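Local coordinates for Non-reducing end beta-L-arabinofuranosidase (Bacteroides thetaiotaomicron, PDB 5MQO), which probably hydrolyses glycosidic bonds in complex plant pectin as a family GH127 glycoside hydrolase, likely an aceric acidase, at residues T211-F214 against D215-V218; A115-D119 against P120-K124; A37-I41 against D42-W46; N128-A131 against C132-A136; N301-Y304 against A305-D309. One frame throughout, in Å; residues are numbered along the deposited sequence.

Contact 1: residues T211-F214 against D215-V218; sequences TTLF and DAAV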
loop_
_atom_site.group_PDB
_atom_site.type_symbol
_atom_site.label_atom_id
_atom_site.label_comp_id
_atom_site.label_asym_id
_atom_site.label_seq_id
_atom_site.Cartn_x
_atom_site.Cartn_y
_atom_site.Cartn_z
ATOM N N THR A 211 7.339 14.123 -24.354
ATOM C CA THR A 211 7.669 12.825 -24.926
ATOM C C THR A 211 9.169 12.431 -24.765
ATOM O O THR A 211 9.614 11.385 -25.241
ATOM C CB THR A 211 7.251 12.824 -26.407
ATOM O OG1 THR A 211 7.148 11.471 -26.856
ATOM C CG2 THR A 211 8.256 13.616 -27.314
ATOM N N THR A 212 9.932 13.270 -24.075
ATOM C CA THR A 212 11.376 13.104 -23.953
ATOM C C THR A 212 11.781 11.772 -23.255
ATOM O O THR A 212 12.554 10.994 -23.820
ATOM C CB THR A 212 12.035 14.404 -23.360
ATOM O OG1 THR A 212 13.455 14.364 -23.519
ATOM C CG2 THR A 212 11.690 14.676 -21.885
ATOM N N LEU A 213 11.225 11.482 -22.075
ATOM C CA LEU A 213 11.548 10.229 -21.381
ATOM C C LEU A 213 10.694 9.084 -21.902
ATOM O O LEU A 213 11.160 7.943 -21.967
ATOM C CB LEU A 213 11.367 10.338 -19.858
ATOM C CG LEU A 213 11.850 9.095 -19.073
ATOM C CD1 LEU A 213 13.311 8.779 -19.341
ATOM C CD2 LEU A 213 11.612 9.223 -17.579
ATOM N N PHE A 214 9.444 9.380 -22.246
ATOM C CA PHE A 214 8.533 8.362 -22.785
ATOM C C PHE A 214 9.112 7.572 -23.959
ATOM O O PHE A 214 9.037 6.338 -23.988
ATOM C CB PHE A 214 7.234 9.020 -23.223
ATOM C CG PHE A 214 6.152 8.048 -23.574
ATOM C CD1 PHE A 214 5.692 7.143 -22.635
ATOM C CD2 PHE A 214 5.585 8.042 -24.843
ATOM C CE1 PHE A 214 4.686 6.259 -22.938
ATOM C CE2 PHE A 214 4.574 7.151 -25.158
ATOM C CZ PHE A 214 4.116 6.260 -24.197
ATOM N N ASP A 215 9.696 8.288 -24.919
ATOM C CA ASP A 215 10.327 7.653 -26.085
ATOM C C ASP A 215 11.485 6.757 -25.654
ATOM O O ASP A 215 11.648 5.682 -26.193
ATOM C CB ASP A 215 10.743 8.694 -27.151
ATOM C CG ASP A 215 9.519 9.362 -27.850
ATOM O OD1 ASP A 215 8.528 8.671 -28.182
ATOM O OD2 ASP A 215 9.550 10.581 -28.091
ATOM N N ALA A 216 12.240 7.167 -24.642
ATOM C CA ALA A 216 13.242 6.272 -24.016
ATOM C C ALA A 216 12.616 5.001 -23.455
ATOM O O ALA A 216 13.163 3.923 -23.606
ATOM C CB ALA A 216 14.041 6.981 -22.924
ATOM N N ALA A 217 11.461 5.134 -22.836
ATOM C CA ALA A 217 10.727 3.983 -22.323
ATOM C C ALA A 217 10.136 3.030 -23.421
ATOM O O ALA A 217 10.318 1.791 -23.315
ATOM C CB ALA A 217 9.640 4.476 -21.373
ATOM N N VAL A 218 9.453 3.587 -24.442
ATOM C CA VAL A 218 8.912 2.781 -25.566
ATOM C C VAL A 218 10.021 1.905 -26.219
ATOM O O VAL A 218 9.790 0.745 -26.589
ATOM C CB VAL A 218 8.247 3.663 -26.693
ATOM C CG1 VAL A 218 7.818 2.840 -27.925
ATOM C CG2 VAL A 218 7.053 4.436 -26.167
#
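This contact belongs to the N-terminal turns of helix 212-230, where T211 meets D215 and F214 meets V218, each one helical turn apart. The helix is part of the GH127 catalytic domain, whose family fold is an (alpha/alpha)6 barrel. T211 grips D215 twice. Its hydroxyl OG1 donates to D215 OD2 at 2.8 Å, reaching the carboxylate from above its plane rather than within it. The backbone answers, with D215 N donating to T211 O at 3.1 Å. Carboxylate and threonine are thereby held together at the exposed end of the helix. One turn further on, the methyl CG2 of V218 sits over one face of the F214 ring. It is 4.0 Å from the ring centroid, displaced toward the rim and close to CE2, a CH-pi contact. The F214 side chain leaves with CG opposite the backbone N (chi1 -170°), and this carries the ring along the helix to V218. Beyond the helix, F214 also stacks on H205 and touches M251, A254 and T255 of helix 243-255. Replacing F214 by an alanine would probably leave V218 CG2 without its ring face and open a gap toward helix 243-255. The backbone bond from V218 N to F214 O is short, 2.8 Å, and nearly straight at 166°. A217 N donates likewise to L213 O, at 3.0 Å. L213 and A216 are buried, and L213 CD1 rests 4.1 Å from A216 CB.

Contact 2: residues A115-D119 against P120-K124; sequences AVNKD and PELDK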
loop_
_atom_site.group_PDB
_atom_site.type_symbol
_atom_site.label_atom_id
_atom_site.label_comp_id
_atom_site.label_asym_id
_atom_site.label_seq_id
_atom_site.Cartn_x
_atom_site.Cartn_y
_atom_site.Cartn_z
ATOM N N ALA A 115 3.355 16.753 -10.873
ATOM C CA ALA A 115 1.979 16.771 -11.410
ATOM C C ALA A 115 1.002 17.576 -10.537
ATOM O O ALA A 115 0.060 18.200 -11.036
ATOM C CB ALA A 115 1.468 15.351 -11.619
ATOM N N VAL A 116 1.260 17.559 -9.238
ATOM C CA VAL A 116 0.467 18.284 -8.244
ATOM C C VAL A 116 0.860 19.753 -8.099
ATOM O O VAL A 116 -0.025 20.591 -7.891
ATOM C CB VAL A 116 0.563 17.575 -6.846
ATOM C CG1 VAL A 116 0.125 18.458 -5.678
ATOM C CG2 VAL A 116 -0.270 16.312 -6.853
ATOM N N ASN A 117 2.163 20.048 -8.127
ATOM C CA ASN A 117 2.663 21.366 -7.677
ATOM C C ASN A 117 3.376 22.223 -8.732
ATOM O O ASN A 117 3.600 23.404 -8.496
ATOM C CB ASN A 117 3.509 21.218 -6.389
ATOM C CG ASN A 117 4.915 20.697 -6.642
ATOM O OD1 ASN A 117 5.342 20.469 -7.782
ATOM N ND2 ASN A 117 5.658 20.537 -5.566
ATOM N N LYS A 118 3.753 21.635 -9.872
ATOM C CA LYS A 118 4.252 22.383 -11.048
ATOM C C LYS A 118 5.500 23.221 -10.755
ATOM O O LYS A 118 5.738 24.210 -11.433
ATOM C CB LYS A 118 3.148 23.293 -11.637
ATOM C CG LYS A 118 1.795 22.627 -11.867
ATOM C CD LYS A 118 1.829 21.644 -13.038
ATOM C CE LYS A 118 0.462 21.012 -13.248
ATOM N NZ LYS A 118 0.353 20.340 -14.558
ATOM N N ASP A 119 6.280 22.826 -9.748
ATOM C CA ASP A 119 7.513 23.513 -9.403
ATOM C C ASP A 119 8.388 23.472 -10.668
ATOM O O ASP A 119 8.755 22.381 -11.129
ATOM C CB ASP A 119 8.194 22.806 -8.207
ATOM C CG ASP A 119 9.429 23.555 -7.671
ATOM O OD1 ASP A 119 9.786 24.630 -8.215
ATOM O OD2 ASP A 119 10.046 23.071 -6.693
ATOM N N PRO A 120 8.681 24.647 -11.270
ATOM C CA PRO A 120 9.513 24.567 -12.470
ATOM C C PRO A 120 10.957 24.176 -12.171
ATOM O O PRO A 120 11.663 23.777 -13.097
ATOM C CB PRO A 120 9.413 25.978 -13.065
ATOM C CG PRO A 120 8.144 26.539 -12.495
ATOM C CD PRO A 120 8.162 26.016 -11.086
ATOM N N GLU A 121 11.393 24.270 -10.911
ATOM C CA GLU A 121 12.701 23.708 -10.525
ATOM C C GLU A 121 12.754 22.181 -10.579
ATOM O O GLU A 121 13.826 21.616 -10.792
ATOM C CB GLU A 121 13.186 24.211 -9.156
ATOM C CG GLU A 121 13.854 25.593 -9.216
ATOM C CD GLU A 121 15.082 25.734 -8.317
ATOM O OE1 GLU A 121 15.166 25.077 -7.251
ATOM O OE2 GLU A 121 15.975 26.525 -8.681
ATOM N N LEU A 122 11.619 21.513 -10.384
ATOM C CA LEU A 122 11.551 20.061 -10.617
ATOM C C LEU A 122 11.579 19.735 -12.116
ATOM O O LEU A 122 12.248 18.769 -12.512
ATOM C CB LEU A 122 10.318 19.423 -9.948
ATOM C CG LEU A 122 10.265 19.404 -8.410
ATOM C CD1 LEU A 122 9.067 18.584 -7.933
ATOM C CD2 LEU A 122 11.552 18.894 -7.771
ATOM N N ASP A 123 10.879 20.529 -12.935
ATOM C CA ASP A 123 10.774 20.241 -14.366
ATOM C C ASP A 123 12.143 20.270 -15.017
ATOM O O ASP A 123 12.434 19.449 -15.883
ATOM C CB ASP A 123 9.841 21.219 -15.077
ATOM C CG ASP A 123 9.432 20.751 -16.460
ATOM O OD1 ASP A 123 9.505 19.547 -16.767
ATOM O OD2 ASP A 123 9.022 21.595 -17.262
ATOM N N LYS A 124 12.985 21.195 -14.562
ATOM C CA LYS A 124 14.371 21.320 -15.035
ATOM C C LYS A 124 15.272 20.185 -14.530
ATOM O O LYS A 124 15.996 19.547 -15.317
ATOM C CB LYS A 124 14.933 22.698 -14.655
ATOM C CG LYS A 124 14.239 23.812 -15.438
ATOM C CD LYS A 124 14.200 25.167 -14.737
ATOM C CE LYS A 124 13.163 26.079 -15.398
ATOM N NZ LYS A 124 13.455 27.537 -15.269
#
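The side chains of D119 and E121 run side by side, their carboxylate planes 17° apart but the charged atoms not in contact; D119 OD1 lies 3.6 Å from E121 CB. Over the plane of the D119 group comes the backbone N-H of E121, which donates to D119 OD1 at 3.2 Å from well above that plane. D119 is thus the N-cap of helix 120-136. Its CG stands opposite its own backbone N (chi1 -174°), which brings OD1 over the first turn. Its CB meets L122 CG at 4.0 Å, the two side chains crossing at about a right angle. The D119 carbonyl O also takes weak bonds from L122 N and D123 N. Before the cap, N117 forms an Asx turn: its OD1 accepts from D119 N at 3.2 Å, with the donor above the amide plane. K118, the first residue past helix 102-117, has positive phi and turns the chain between them. L122 packs back on V110, V113 and Y114 of that helix, while D123 forms a salt bridge with K210. An alanine in place of D119 would probably leave E121 N without its side-chain acceptor and fray the start of the helix. The bonded N-H and the helix end probably stabilise the negative charge of D119, despite the nearby acid of E121.

Contact 3: residues A37-I41 against D42-W46; sequences ANTGI and DAVHW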
loop_
_atom_site.group_PDB
_atom_site.type_symbol
_atom_site.label_atom_id
_atom_site.label_comp_id
_atom_site.label_asym_id
_atom_site.label_seq_id
_atom_site.Cartn_x
_atom_site.Cartn_y
_atom_site.Cartn_z
ATOM N N ALA A 37 -11.753 3.670 -13.433
ATOM C CA ALA A 37 -10.424 4.106 -13.806
ATOM C C ALA A 37 -9.958 5.239 -12.877
ATOM O O ALA A 37 -10.766 5.813 -12.132
ATOM C CB ALA A 37 -10.432 4.541 -15.249
ATOM N N ASN A 38 -8.646 5.496 -12.868
ATOM C CA ASN A 38 -8.076 6.578 -12.053
ATOM C C ASN A 38 -8.538 7.971 -12.526
ATOM O O ASN A 38 -8.941 8.180 -13.679
ATOM C CB ASN A 38 -6.528 6.570 -12.086
ATOM C CG ASN A 38 -5.875 5.565 -11.107
ATOM O OD1 ASN A 38 -6.310 4.429 -10.940
ATOM N ND2 ASN A 38 -4.791 5.989 -10.495
ATOM N N THR A 39 -8.462 8.912 -11.591
ATOM C CA THR A 39 -8.378 10.324 -11.887
ATOM C C THR A 39 -6.987 10.573 -12.455
ATOM O O THR A 39 -6.047 9.820 -12.181
ATOM C CB THR A 39 -8.513 11.214 -10.629
ATOM O OG1 THR A 39 -7.311 11.163 -9.839
ATOM C CG2 THR A 39 -9.688 10.824 -9.798
ATOM N N GLY A 40 -6.860 11.654 -13.215
ATOM C CA GLY A 40 -5.594 12.061 -13.814
ATOM C C GLY A 40 -4.566 12.298 -12.742
ATOM O O GLY A 40 -4.893 12.616 -11.609
ATOM N N ILE A 41 -3.308 12.110 -13.103
ATOM C CA ILE A 41 -2.191 12.197 -12.158
ATOM C C ILE A 41 -2.065 13.599 -11.553
ATOM O O ILE A 41 -1.554 13.740 -10.446
ATOM C CB ILE A 41 -0.875 11.691 -12.831
ATOM C CG1 ILE A 41 0.206 11.424 -11.794
ATOM C CG2 ILE A 41 -0.359 12.650 -13.892
ATOM C CD1 ILE A 41 1.341 10.585 -12.333
ATOM N N ASP A 42 -2.582 14.598 -12.276
ATOM C CA ASP A 42 -2.594 16.029 -11.880
ATOM C C ASP A 42 -3.893 16.574 -11.220
ATOM O O ASP A 42 -3.926 17.733 -10.730
ATOM C CB ASP A 42 -2.227 16.915 -13.098
ATOM C CG ASP A 42 -3.200 16.763 -14.319
ATOM O OD1 ASP A 42 -4.014 15.820 -14.431
ATOM O OD2 ASP A 42 -3.113 17.619 -15.212
ATOM N N ALA A 43 -4.930 15.739 -11.164
ATOM C CA ALA A 43 -6.275 16.166 -10.746
ATOM C C ALA A 43 -6.514 16.351 -9.252
ATOM O O ALA A 43 -7.364 17.148 -8.884
ATOM C CB ALA A 43 -7.303 15.187 -11.280
ATOM N N VAL A 44 -5.806 15.615 -8.399
ATOM C CA VAL A 44 -6.064 15.646 -6.961
ATOM C C VAL A 44 -4.837 16.230 -6.267
ATOM O O VAL A 44 -3.733 15.757 -6.503
ATOM C CB VAL A 44 -6.400 14.230 -6.417
ATOM C CG1 VAL A 44 -6.700 14.254 -4.923
ATOM C CG2 VAL A 44 -7.596 13.633 -7.162
ATOM N N HIS A 45 -5.018 17.291 -5.467
ATOM C CA HIS A 45 -3.980 17.783 -4.531
ATOM C C HIS A 45 -4.478 17.619 -3.089
ATOM O O HIS A 45 -5.571 18.071 -2.772
ATOM C CB HIS A 45 -3.665 19.289 -4.666
ATOM C CG HIS A 45 -3.494 19.800 -6.063
ATOM N ND1 HIS A 45 -3.136 19.006 -7.133
ATOM C CD2 HIS A 45 -3.567 21.062 -6.544
ATOM C CE1 HIS A 45 -3.042 19.752 -8.221
ATOM N NE2 HIS A 45 -3.289 21.003 -7.886
ATOM N N TRP A 46 -3.661 17.023 -2.220
ATOM C CA TRP A 46 -3.867 17.145 -0.775
ATOM C C TRP A 46 -3.743 18.628 -0.400
ATOM O O TRP A 46 -2.890 19.338 -0.954
ATOM C CB TRP A 46 -2.818 16.372 0.061
ATOM C CG TRP A 46 -2.742 14.922 -0.169
ATOM C CD1 TRP A 46 -1.628 14.206 -0.535
ATOM C CD2 TRP A 46 -3.814 13.977 -0.068
ATOM N NE1 TRP A 46 -1.947 12.870 -0.657
ATOM C CE2 TRP A 46 -3.276 12.701 -0.374
ATOM C CE3 TRP A 46 -5.170 14.081 0.255
ATOM C CZ2 TRP A 46 -4.043 11.548 -0.365
ATOM C CZ3 TRP A 46 -5.944 12.929 0.256
ATOM C CH2 TRP A 46 -5.372 11.672 -0.047
#
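T39 meets V44 across the turn, with its hydroxyl OG1 3.7 Å from the methyl CG2 of V44. The two side chains cross at about a right angle. T39 CB also lies 4.2 Å from A43 CB, so the threonine packs on the last residue of the turn and on the one after it. Its OG1 stands between the backbone N and the carbonyl carbon (chi1 74°), a torsion that also lets it give a weak bond, 3.3 Å, to G40 O. The same G40 O accepts from A43 N at 3.2 Å, with the donor well above the carbonyl plane. That bond closes a type I beta turn running from G40 to A43, with I41 and D42 at its corners. Further out, Y474 of strand 474-477 touches both T39 and V44. Backbone bonds tie I41 to N23 and A43 to T492, and I41 also packs on A115 of helix 102-117. The turn therefore carries the chain from strand 37-38, at the edge of one beta sheet, to strand 44-46, at the edge of another. G40 O accepts twice, from the turn's own A43 N and, weakly, from T39 OG1, and the buried hydroxyl of T39 finds at least a weak acceptor within its own loop.

Contact 4: residues N128-A131 against C132-A136; sequences NFIA and CVVKA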
loop_
_atom_site.group_PDB
_atom_site.type_symbol
_atom_site.label_atom_id
_atom_site.label_comp_id
_atom_site.label_asym_id
_atom_site.label_seq_id
_atom_site.Cartn_x
_atom_site.Cartn_y
_atom_site.Cartn_z
ATOM N N ASN A 128 17.165 17.415 -16.937
ATOM C CA ASN A 128 18.568 16.994 -16.789
ATOM C C ASN A 128 18.743 15.492 -16.547
ATOM O O ASN A 128 19.644 14.876 -17.105
ATOM C CB ASN A 128 19.293 17.802 -15.706
ATOM C CG ASN A 128 19.751 19.152 -16.219
ATOM O OD1 ASN A 128 20.342 19.238 -17.305
ATOM N ND2 ASN A 128 19.473 20.216 -15.459
ATOM N N PHE A 129 17.899 14.903 -15.712
ATOM C CA PHE A 129 17.958 13.459 -15.487
ATOM C C PHE A 129 17.717 12.712 -16.797
ATOM O O PHE A 129 18.469 11.807 -17.156
ATOM C CB PHE A 129 16.933 13.030 -14.439
ATOM C CG PHE A 129 17.001 11.573 -14.109
ATOM C CD1 PHE A 129 17.947 11.102 -13.207
ATOM C CD2 PHE A 129 16.145 10.664 -14.716
ATOM C CE1 PHE A 129 18.027 9.749 -12.908
ATOM C CE2 PHE A 129 16.227 9.314 -14.422
ATOM C CZ PHE A 129 17.169 8.854 -13.520
ATOM N N ILE A 130 16.674 13.143 -17.500
ATOM C CA ILE A 130 16.268 12.578 -18.786
ATOM C C ILE A 130 17.365 12.710 -19.873
ATOM O O ILE A 130 17.643 11.744 -20.593
ATOM C CB ILE A 130 14.951 13.236 -19.252
ATOM C CG1 ILE A 130 13.813 12.855 -18.301
ATOM C CG2 ILE A 130 14.595 12.839 -20.675
ATOM C CD1 ILE A 130 12.647 13.823 -18.320
ATOM N N ALA A 131 17.984 13.886 -19.993
ATOM C CA ALA A 131 19.101 14.086 -20.937
ATOM C C ALA A 131 20.226 13.052 -20.789
ATOM O O ALA A 131 20.754 12.572 -21.788
ATOM C CB ALA A 131 19.672 15.485 -20.786
ATOM N N CYS A 132 20.585 12.730 -19.545
ATOM C CA CYS A 132 21.604 11.705 -19.254
ATOM C C CYS A 132 21.137 10.318 -19.639
ATOM O O CYS A 132 21.922 9.513 -20.148
ATOM C CB CYS A 132 21.957 11.672 -17.769
ATOM S SG CYS A 132 22.637 13.199 -17.110
ATOM N N VAL A 133 19.868 10.032 -19.358
ATOM C CA VAL A 133 19.268 8.749 -19.723
ATOM C C VAL A 133 19.272 8.577 -21.248
ATOM O O VAL A 133 19.736 7.545 -21.745
ATOM C CB VAL A 133 17.833 8.611 -19.162
ATOM C CG1 VAL A 133 17.109 7.414 -19.764
ATOM C CG2 VAL A 133 17.861 8.483 -17.648
ATOM N N VAL A 134 18.783 9.593 -21.967
ATOM C CA VAL A 134 18.665 9.551 -23.447
ATOM C C VAL A 134 20.040 9.428 -24.113
ATOM O O VAL A 134 20.201 8.663 -25.063
ATOM C CB VAL A 134 17.885 10.784 -24.011
ATOM C CG1 VAL A 134 17.983 10.894 -25.540
ATOM C CG2 VAL A 134 16.421 10.718 -23.599
ATOM N N LYS A 135 21.021 10.175 -23.605
ATOM C CA LYS A 135 22.394 10.123 -24.119
ATOM C C LYS A 135 22.969 8.685 -24.012
ATOM O O LYS A 135 23.717 8.238 -24.892
ATOM C CB LYS A 135 23.272 11.150 -23.373
ATOM C CG LYS A 135 24.565 11.548 -24.088
ATOM C CD LYS A 135 25.379 12.576 -23.296
ATOM C CE LYS A 135 26.101 11.919 -22.118
ATOM N NZ LYS A 135 27.055 12.816 -21.414
ATOM N N ALA A 136 22.573 7.961 -22.960
ATOM C CA ALA A 136 23.060 6.609 -22.681
ATOM C C ALA A 136 22.365 5.436 -23.398
ATOM O O ALA A 136 22.865 4.315 -23.357
ATOM C CB ALA A 136 23.006 6.368 -21.188
#
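V134 N donates to I130 O at 2.8 Å, the shortest backbone bond of this contact, and it is nearly straight at 169°. It lies in the C-terminal half of helix 120-136, one of the helices of the GH127 catalytic domain. The neighbouring rungs follow the same i to i+4 pattern. V133 N reaches F129 O at 3.2 Å and C132 N makes a weak bond to N128 O. Side chains one turn apart pack over these rungs. The F129 ring approaches V133 obliquely, with CE2 3.7 Å from CG2. CG of F129 is opposite the backbone N (chi1 -177°), which lays the ring along the helix toward V133. I130 and V134 meet by methyl groups, CG2 to CG2 at 4.0 Å. In both valines CG2 lies beside the backbone N, and this is the branch that turns back to the preceding turn. V133 CG2 therefore also sits 3.4 Å from F129 O, and the methyl lies against both ring and carbonyl. F129 and I130 face helix 102-117, where M103, Y104 and M107 touch the ring and M107 also touches I130. V133 packs on L197 of helix 192-208 and on I143. The buried residues F129, I130 and V133 thus make the inward side of the helix, while N128, A131, V134 and K135 are exposed. On that outer side K135 N bonds to A131 O at 3.0 Å, and the lysine's CB lies 3.3 Å from the same carbonyl oxygen.

Contact 5: residues N301-Y304 against A305-D309; sequences NYLY and AGVAD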
loop_
_atom_site.group_PDB
_atom_site.type_symbol
_atom_site.label_atom_id
_atom_site.label_comp_id
_atom_site.label_asym_id
_atom_site.label_seq_id
_atom_site.Cartn_x
_atom_site.Cartn_y
_atom_site.Cartn_z
ATOM N N ASN A 301 2.834 -10.715 -4.502
ATOM C CA ASN A 301 1.841 -9.695 -4.558
ATOM C C ASN A 301 1.971 -8.908 -5.863
ATOM O O ASN A 301 0.949 -8.639 -6.483
ATOM C CB ASN A 301 1.932 -8.802 -3.341
ATOM C CG ASN A 301 1.395 -9.453 -2.083
ATOM O OD1 ASN A 301 0.756 -10.508 -2.112
ATOM N ND2 ASN A 301 1.633 -8.795 -0.951
ATOM N N TYR A 302 3.197 -8.590 -6.300
ATOM C CA TYR A 302 3.401 -7.921 -7.601
ATOM C C TYR A 302 2.914 -8.778 -8.772
ATOM O O TYR A 302 2.330 -8.246 -9.704
ATOM C CB TYR A 302 4.861 -7.445 -7.803
ATOM C CG TYR A 302 5.168 -6.127 -7.113
ATOM C CD1 TYR A 302 4.918 -4.928 -7.739
ATOM C CD2 TYR A 302 5.648 -6.082 -5.830
ATOM C CE1 TYR A 302 5.167 -3.707 -7.113
ATOM C CE2 TYR A 302 5.902 -4.880 -5.198
ATOM C CZ TYR A 302 5.665 -3.689 -5.842
ATOM O OH TYR A 302 5.919 -2.487 -5.210
ATOM N N LEU A 303 3.121 -10.100 -8.695
ATOM C CA LEU A 303 2.515 -11.051 -9.660
ATOM C C LEU A 303 1.030 -10.886 -9.676
ATOM O O LEU A 303 0.467 -10.680 -10.734
ATOM C CB LEU A 303 2.814 -12.523 -9.337
ATOM C CG LEU A 303 2.008 -13.641 -10.045
ATOM C CD1 LEU A 303 2.214 -13.640 -11.537
ATOM C CD2 LEU A 303 2.387 -15.012 -9.529
ATOM N N TYR A 304 0.402 -10.971 -8.504
ATOM C CA TYR A 304 -1.066 -10.944 -8.440
ATOM C C TYR A 304 -1.636 -9.637 -9.042
ATOM O O TYR A 304 -2.618 -9.663 -9.799
ATOM C CB TYR A 304 -1.617 -11.220 -7.010
ATOM C CG TYR A 304 -1.034 -12.423 -6.333
ATOM C CD1 TYR A 304 -0.689 -13.546 -7.061
ATOM C CD2 TYR A 304 -0.810 -12.434 -4.951
ATOM C CE1 TYR A 304 -0.135 -14.646 -6.457
ATOM C CE2 TYR A 304 -0.268 -13.552 -4.331
ATOM C CZ TYR A 304 0.070 -14.653 -5.099
ATOM O OH TYR A 304 0.616 -15.782 -4.554
ATOM N N ALA A 305 -0.972 -8.537 -8.723
ATOM C CA ALA A 305 -1.272 -7.243 -9.290
ATOM C C ALA A 305 -1.214 -7.250 -10.804
ATOM O O ALA A 305 -2.161 -6.817 -11.473
ATOM C CB ALA A 305 -0.271 -6.231 -8.769
ATOM N N GLY A 306 -0.077 -7.723 -11.324
ATOM C CA GLY A 306 0.188 -7.792 -12.759
ATOM C C GLY A 306 -0.853 -8.617 -13.475
ATOM O O GLY A 306 -1.303 -8.238 -14.551
ATOM N N VAL A 307 -1.254 -9.734 -12.876
ATOM C CA VAL A 307 -2.287 -10.585 -13.462
ATOM C C VAL A 307 -3.657 -9.884 -13.544
ATOM O O VAL A 307 -4.387 -10.054 -14.519
ATOM C CB VAL A 307 -2.368 -11.934 -12.708
ATOM C CG1 VAL A 307 -3.599 -12.754 -13.095
ATOM C CG2 VAL A 307 -1.108 -12.746 -12.995
ATOM N N ALA A 308 -3.988 -9.094 -12.524
ATOM C CA ALA A 308 -5.214 -8.323 -12.506
ATOM C C ALA A 308 -5.205 -7.319 -13.617
ATOM O O ALA A 308 -6.212 -7.108 -14.281
ATOM C CB ALA A 308 -5.384 -7.624 -11.189
ATOM N N ASP A 309 -4.042 -6.719 -13.828
ATOM C CA ASP A 309 -3.823 -5.840 -14.977
ATOM C C ASP A 309 -4.022 -6.538 -16.335
ATOM O O ASP A 309 -4.649 -5.974 -17.234
ATOM C CB ASP A 309 -2.445 -5.162 -14.881
ATOM C CG ASP A 309 -2.508 -3.826 -14.181
ATOM O OD1 ASP A 309 -3.601 -3.220 -14.165
ATOM O OD2 ASP A 309 -1.461 -3.368 -13.674
#
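L303 and V307 lie side by side and point the same way, on helix 297-314, with L303 CD1 3.7 Å from V307 CG2. L303 has CG anti to its backbone N (chi1 166°), and V307 sets CG2 beside its own N, so the two branches meet. The same CG2 touches L303 O at 3.4 Å. The tyrosines diverge from this pair. The Y302 ring runs to helix 382-399, where it meets I386 and L390, and the Y304 ring packs on I326 of helix 317-333. A305, one turn after N301, puts its small CB 3.4 Å from Y302 O. The backbone stays regular: V307 N donates to L303 O at 2.9 Å, nearly along the carbonyl direction, and G306 N to Y302 O, also at 2.9 Å. This helix is deep in the catalytic domain, and every residue touching across the contact is buried. Its polar ends find mates on other elements: N301 bonds to Y367 and to the A384 carbonyl, Y302 OH to N461, and D309 forms salt bridges with R253 and R394. Between the two segments the side-chain contact is purely apolar, L303 on V307, and the polar backbone groups that meet there are paired within the helix.

Along the chain the order is contact 3, 2, 4, 1 and 5. Contact 3 joins the edges of two beta sheets, and the other four belong to helices of the catalytic domain. Contacts 2 and 4 share helix 120-136, their centres 18 Å apart. Contact 4 touches contact 1 on helix 212-230, where T212 and L213 pack on I130, V133 and V134, with centres 11 Å apart. Contact 2 meets contact 3 as A115 and V116 lie against I41, D42, V44 and H45. These touches tie the sheet edges near the N-terminus to the outer helices of the catalytic domain. Contact 5 stands apart, deeper in the domain, with its centre 22 to 31 Å from the others.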